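Local coordinates for protein intracellular growth locus, subunit C (Francisella tularensis subsp. tularensis, PDB 2QWU) that probably serves intracellular growth of the bacterium in host cells and probably belongs to the pathogenicity-island secretion apparatus, at residues 39-44 with 91-96; 163-168 with 173-178. The protein carries 2 engineered substitutions. All coordinates share one frame; numbering follows the deposited sequence.

In the fold
Both contacts involve strands of one large antiparallel sheet, yet their chemistry differs with their place in the fold. Contact 1 is a small, wholly buried meeting of aliphatic side chains on strands 37-43 and 86-96, two strands separated by strand 71-79. Contact 2 is larger and lies at the surface, where the loop holding 163-168 folds back on strand 173-184 with hydrogen bonds, a salt bridge, water and aromatic packing. The two are joined because strands 86-96 and 173-184 are neighbours: Val93 O and Leu91 O probably accept hydrogen bonds from His176 N and Ile178 N. Their centres are about 12 Å apart.

Contact 1: residues 39-44 with 91-96; sequences DSLTIA and LGVLIK
Leu41, in the strand part of 39-44, meets Leu91 with both of its methyls and Val93 with CD2, and so illustrates how a sheet's strands can touch without being neighbours. Strand 71-79 pairs with both partners and runs between them, which is consistent with the 9.5 Å separating the CA atoms of Leu41 and Val93. Leu41 and Val93 both touch Ala71 of this strand. Placing CG of Leu41 opposite the backbone N (chi1 171°) directs the isobutyl group towards strand 86-96. Its CD2 branch reaches CD1 of Leu91 at 4.1 Å, the two leucines coming tip to tip, and Leu41 CD1 adds a second, looser approach to Leu91 CD1 at 4.3 Å. CD2 also lies 4.1 Å from CG1 of Val93, but here the side chains cross at about a right angle. Leu91 and Val93, two residues apart and on one face of their strand, thus share the CD2 branch; Leu91 also rests on Val73, and Val93 on Ile178.

Farther along, Ile43 is directed to the same side but stops 4.8 Å short of the second segment, measured from its CD1 to Leu91 CD1. It instead extends the apolar layer, its CD1 lying 3.9 Å from Leu41 CD2 while its side chain touches Val107 of helix 97-114.

No hydrogen bond or charge joins the two segments. The three touching residues are all buried, and the contact contributes apolar cohesion without directional bonds, while the spacing of the strands follows from their pairing with strand 71-79.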
# COMPACT_ATOMS: atom_id res chain seq x y z
N ASP A 39 -6.23 6.38 -2.93
CA ASP A 39 -6.96 7.64 -2.75
C ASP A 39 -7.69 7.80 -1.42
O ASP A 39 -8.22 8.89 -1.12
CB ASP A 39 -7.91 7.90 -3.96
CG ASP A 39 -9.06 6.94 -4.04
OD1 ASP A 39 -9.18 6.07 -3.15
OD2 ASP A 39 -9.89 7.05 -5.01
N SER A 40 -7.66 6.75 -0.61
CA SER A 40 -8.23 6.83 0.73
C SER A 40 -7.59 5.75 1.59
O SER A 40 -7.07 4.77 1.06
CB SER A 40 -9.75 6.68 0.71
OG SER A 40 -10.12 5.35 0.50
N LEU A 41 -7.61 5.94 2.90
CA LEU A 41 -7.06 4.99 3.82
C LEU A 41 -7.70 5.19 5.19
O LEU A 41 -7.73 6.30 5.74
CB LEU A 41 -5.51 5.18 3.96
CG LEU A 41 -4.84 4.35 5.08
CD1 LEU A 41 -4.88 2.88 4.78
CD2 LEU A 41 -3.39 4.86 5.26
N THR A 42 -8.22 4.11 5.73
CA THR A 42 -8.76 4.12 7.07
C THR A 42 -8.02 3.11 7.91
O THR A 42 -7.85 1.98 7.49
CB THR A 42 -10.24 3.79 7.07
OG1 THR A 42 -10.86 4.73 6.21
CG2 THR A 42 -10.84 3.92 8.53
N ILE A 43 -7.58 3.53 9.10
CA ILE A 43 -6.88 2.63 10.02
C ILE A 43 -7.55 2.67 11.40
O ILE A 43 -7.59 3.72 12.04
CB ILE A 43 -5.39 3.05 10.20
CG1 ILE A 43 -4.64 2.90 8.87
CG2 ILE A 43 -4.71 2.12 11.23
CD1 ILE A 43 -3.23 3.47 8.92
N ALA A 44 -8.03 1.51 11.84
CA ALA A 44 -8.69 1.39 13.15
C ALA A 44 -9.78 2.47 13.24
O ALA A 44 -9.99 3.10 14.28
CB ALA A 44 -7.64 1.57 14.27
N LEU A 91 3.28 1.96 4.48
CA LEU A 91 2.55 3.07 3.88
C LEU A 91 3.21 4.40 4.23
O LEU A 91 3.76 4.54 5.30
CB LEU A 91 1.10 3.08 4.44
CG LEU A 91 0.28 1.80 4.22
CD1 LEU A 91 -0.80 1.65 5.25
CD2 LEU A 91 -0.32 1.88 2.86
N GLY A 92 3.15 5.37 3.31
CA GLY A 92 3.69 6.69 3.57
C GLY A 92 2.49 7.63 3.70
O GLY A 92 1.63 7.62 2.84
N VAL A 93 2.41 8.39 4.81
CA VAL A 93 1.31 9.33 4.98
C VAL A 93 1.85 10.70 5.36
O VAL A 93 2.97 10.83 5.87
CB VAL A 93 0.29 8.84 6.04
CG1 VAL A 93 -0.28 7.47 5.62
CG2 VAL A 93 0.99 8.70 7.43
N LEU A 94 1.08 11.73 5.08
CA LEU A 94 1.53 13.10 5.46
C LEU A 94 0.62 13.53 6.63
O LEU A 94 -0.58 13.76 6.47
CB LEU A 94 1.40 14.04 4.26
CG LEU A 94 1.95 15.44 4.48
CD1 LEU A 94 3.46 15.46 4.75
CD2 LEU A 94 1.58 16.17 3.13
N ILE A 95 1.19 13.59 7.84
CA ILE A 95 0.39 13.91 9.05
C ILE A 95 1.18 14.72 10.05
O ILE A 95 2.42 14.77 10.01
CB ILE A 95 -0.04 12.60 9.78
CG1 ILE A 95 1.20 11.75 10.14
CG2 ILE A 95 -1.00 11.78 8.88
CD1 ILE A 95 0.91 10.46 10.92
N LYS A 96 0.44 15.34 10.98
CA LYS A 96 1.07 16.10 12.06
C LYS A 96 1.50 15.08 13.13
O LYS A 96 0.96 13.97 13.22
CB LYS A 96 0.06 17.11 12.64
CG LYS A 96 -0.34 18.16 11.61
CD LYS A 96 -1.39 19.13 12.13
CE LYS A 96 -0.85 19.85 13.32
NZ LYS A 96 -1.57 21.13 13.62

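Contact 2: residues 163-168 with 173-178; sequences TELMGV and MRYHII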
# COMPACT_ATOMS: atom_id res chain seq x y z
N THR A 163 9.72 11.26 9.12
CA THR A 163 10.90 11.41 8.26
C THR A 163 10.97 12.87 7.79
O THR A 163 10.01 13.64 7.96
CB THR A 163 10.83 10.52 6.97
OG1 THR A 163 10.02 11.19 5.99
CG2 THR A 163 10.31 9.14 7.29
N GLU A 164 12.10 13.25 7.22
CA GLU A 164 12.26 14.58 6.66
C GLU A 164 12.20 14.48 5.14
O GLU A 164 12.58 15.42 4.45
CB GLU A 164 13.63 15.18 7.07
CG GLU A 164 13.75 15.45 8.57
CD GLU A 164 12.61 16.30 9.10
OE1 GLU A 164 12.26 17.32 8.46
OE2 GLU A 164 12.05 15.95 10.15
N LEU A 165 11.72 13.35 4.60
CA LEU A 165 11.68 13.18 3.16
C LEU A 165 10.90 14.21 2.35
O LEU A 165 11.22 14.45 1.18
CB LEU A 165 11.16 11.80 2.81
CG LEU A 165 12.09 10.66 3.18
CD1 LEU A 165 11.37 9.35 3.01
CD2 LEU A 165 13.32 10.70 2.26
N MSE A 166 9.84 14.76 2.93
CA MSE A 166 9.04 15.79 2.26
C MSE A 166 9.14 17.07 3.10
O MSE A 166 8.27 17.94 3.08
CB MSE A 166 7.58 15.34 2.15
CG MSE A 166 7.34 14.18 1.18
SE MSE A 166 5.51 13.76 0.90
CE MSE A 166 4.81 14.73 1.82
N GLY A 167 10.22 17.19 3.85
CA GLY A 167 10.33 18.36 4.72
C GLY A 167 9.16 18.50 5.69
O GLY A 167 8.48 17.53 6.07
N VAL A 168 8.93 19.73 6.13
CA VAL A 168 7.82 19.99 7.02
C VAL A 168 6.91 20.92 6.27
O VAL A 168 7.35 21.98 5.82
CB VAL A 168 8.31 20.63 8.34
CG1 VAL A 168 7.16 20.91 9.27
CG2 VAL A 168 9.33 19.68 8.98
N MSE A 173 3.04 19.24 8.89
CA MSE A 173 2.95 17.79 8.65
C MSE A 173 4.25 17.25 8.08
O MSE A 173 4.93 17.92 7.30
CB MSE A 173 1.80 17.47 7.68
CG MSE A 173 0.44 17.89 8.23
SE MSE A 173 -0.96 17.43 7.16
CE MSE A 173 -0.53 18.23 5.68
N ARG A 174 4.58 16.01 8.44
CA ARG A 174 5.76 15.36 7.91
C ARG A 174 5.37 14.05 7.24
O ARG A 174 4.34 13.47 7.55
CB ARG A 174 6.75 15.05 9.01
CG ARG A 174 7.58 16.29 9.46
CD ARG A 174 8.38 15.93 10.72
NE ARG A 174 9.20 17.07 11.13
CZ ARG A 174 8.74 18.13 11.78
NH1 ARG A 174 7.46 18.23 12.13
NH2 ARG A 174 9.58 19.14 12.06
N TYR A 175 6.22 13.60 6.33
CA TYR A 175 5.94 12.33 5.66
C TYR A 175 6.33 11.29 6.70
O TYR A 175 7.51 11.27 7.15
CB TYR A 175 6.78 12.24 4.41
CG TYR A 175 6.48 11.02 3.56
CD1 TYR A 175 5.22 10.84 3.00
CD2 TYR A 175 7.50 10.13 3.22
CE1 TYR A 175 4.97 9.77 2.08
CE2 TYR A 175 7.28 9.09 2.33
CZ TYR A 175 6.02 8.91 1.76
OH TYR A 175 5.78 7.90 0.84
N HIS A 176 5.38 10.43 7.10
CA HIS A 176 5.63 9.39 8.11
C HIS A 176 5.55 8.03 7.45
O HIS A 176 4.73 7.81 6.56
CB HIS A 176 4.59 9.40 9.25
CG HIS A 176 4.75 10.51 10.27
ND1 HIS A 176 4.60 11.85 9.97
CD2 HIS A 176 4.99 10.44 11.61
CE1 HIS A 176 4.72 12.57 11.09
NE2 HIS A 176 4.96 11.73 12.09
N ILE A 177 6.35 7.08 7.92
CA ILE A 177 6.31 5.76 7.33
C ILE A 177 5.65 4.81 8.32
O ILE A 177 6.10 4.68 9.46
CB ILE A 177 7.74 5.32 6.97
CG1 ILE A 177 8.26 6.32 5.93
CG2 ILE A 177 7.73 3.88 6.53
CD1 ILE A 177 9.52 5.90 5.15
N ILE A 178 4.55 4.17 7.90
CA ILE A 178 3.80 3.25 8.76
C ILE A 178 4.10 1.85 8.29
O ILE A 178 3.79 1.47 7.15
CB ILE A 178 2.24 3.50 8.65
CG1 ILE A 178 1.94 4.94 9.01
CG2 ILE A 178 1.48 2.51 9.43
CD1 ILE A 178 0.41 5.26 8.77
O HOH W 1 8.69 14.79 5.75
O HOH W 2 5.85 17.51 4.43
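Thr163 grips Tyr175 by its backbone carbonyl with two donors. Thr163 N reaches Tyr175 O in a markedly bent bond of 3.0 Å, and Thr163 OG1 donates to that oxygen at 2.8 Å. With OG1 between the backbone N and the carbonyl carbon (chi1 81°), the hydroxyl can also accept from Leu165 N, 3.1 Å from OG1, forming an ST turn. The bend continues as a type I beta turn from Glu164 to Gly167, closed by Gly167 N on Glu164 O.

Water 1 fills out the polar network with four bonds: it donates to Thr163 O and Gly167 O and accepts from Met166 N and Tyr175 N, linking loop to strand.

The salt bridge rests on one bond: Arg174 NE donates to Glu164 OE2 at 3.2 Å (N-H...O 152°); the carboxylate oxygen uses its syn lone pair and lies in the guanidinium plane, though the two groups' planes are 69° apart. Val168 CG2 lies over one face of that guanidinium, towards its rim, too close for its placement to be certain.

Apolar contacts gather round the Tyr175 ring. Leu165 CD1 sits at its edge, 4.0 Å from Tyr175 CD2, and the selenium of selenomethionine Met166 approaches obliquely, 4.2 Å from the ring centroid, as a Met-aromatic contact. Outside the contact, Pro24 O and Ser72 OG hold the tyrosine hydroxyl. Away from the ring, Thr163 CG2 meets Ile177 CG1 at 3.7 Å.

Such features mark the loop end of a beta hairpin joining strand 157-162 to its antiparallel partner, strand 173-184.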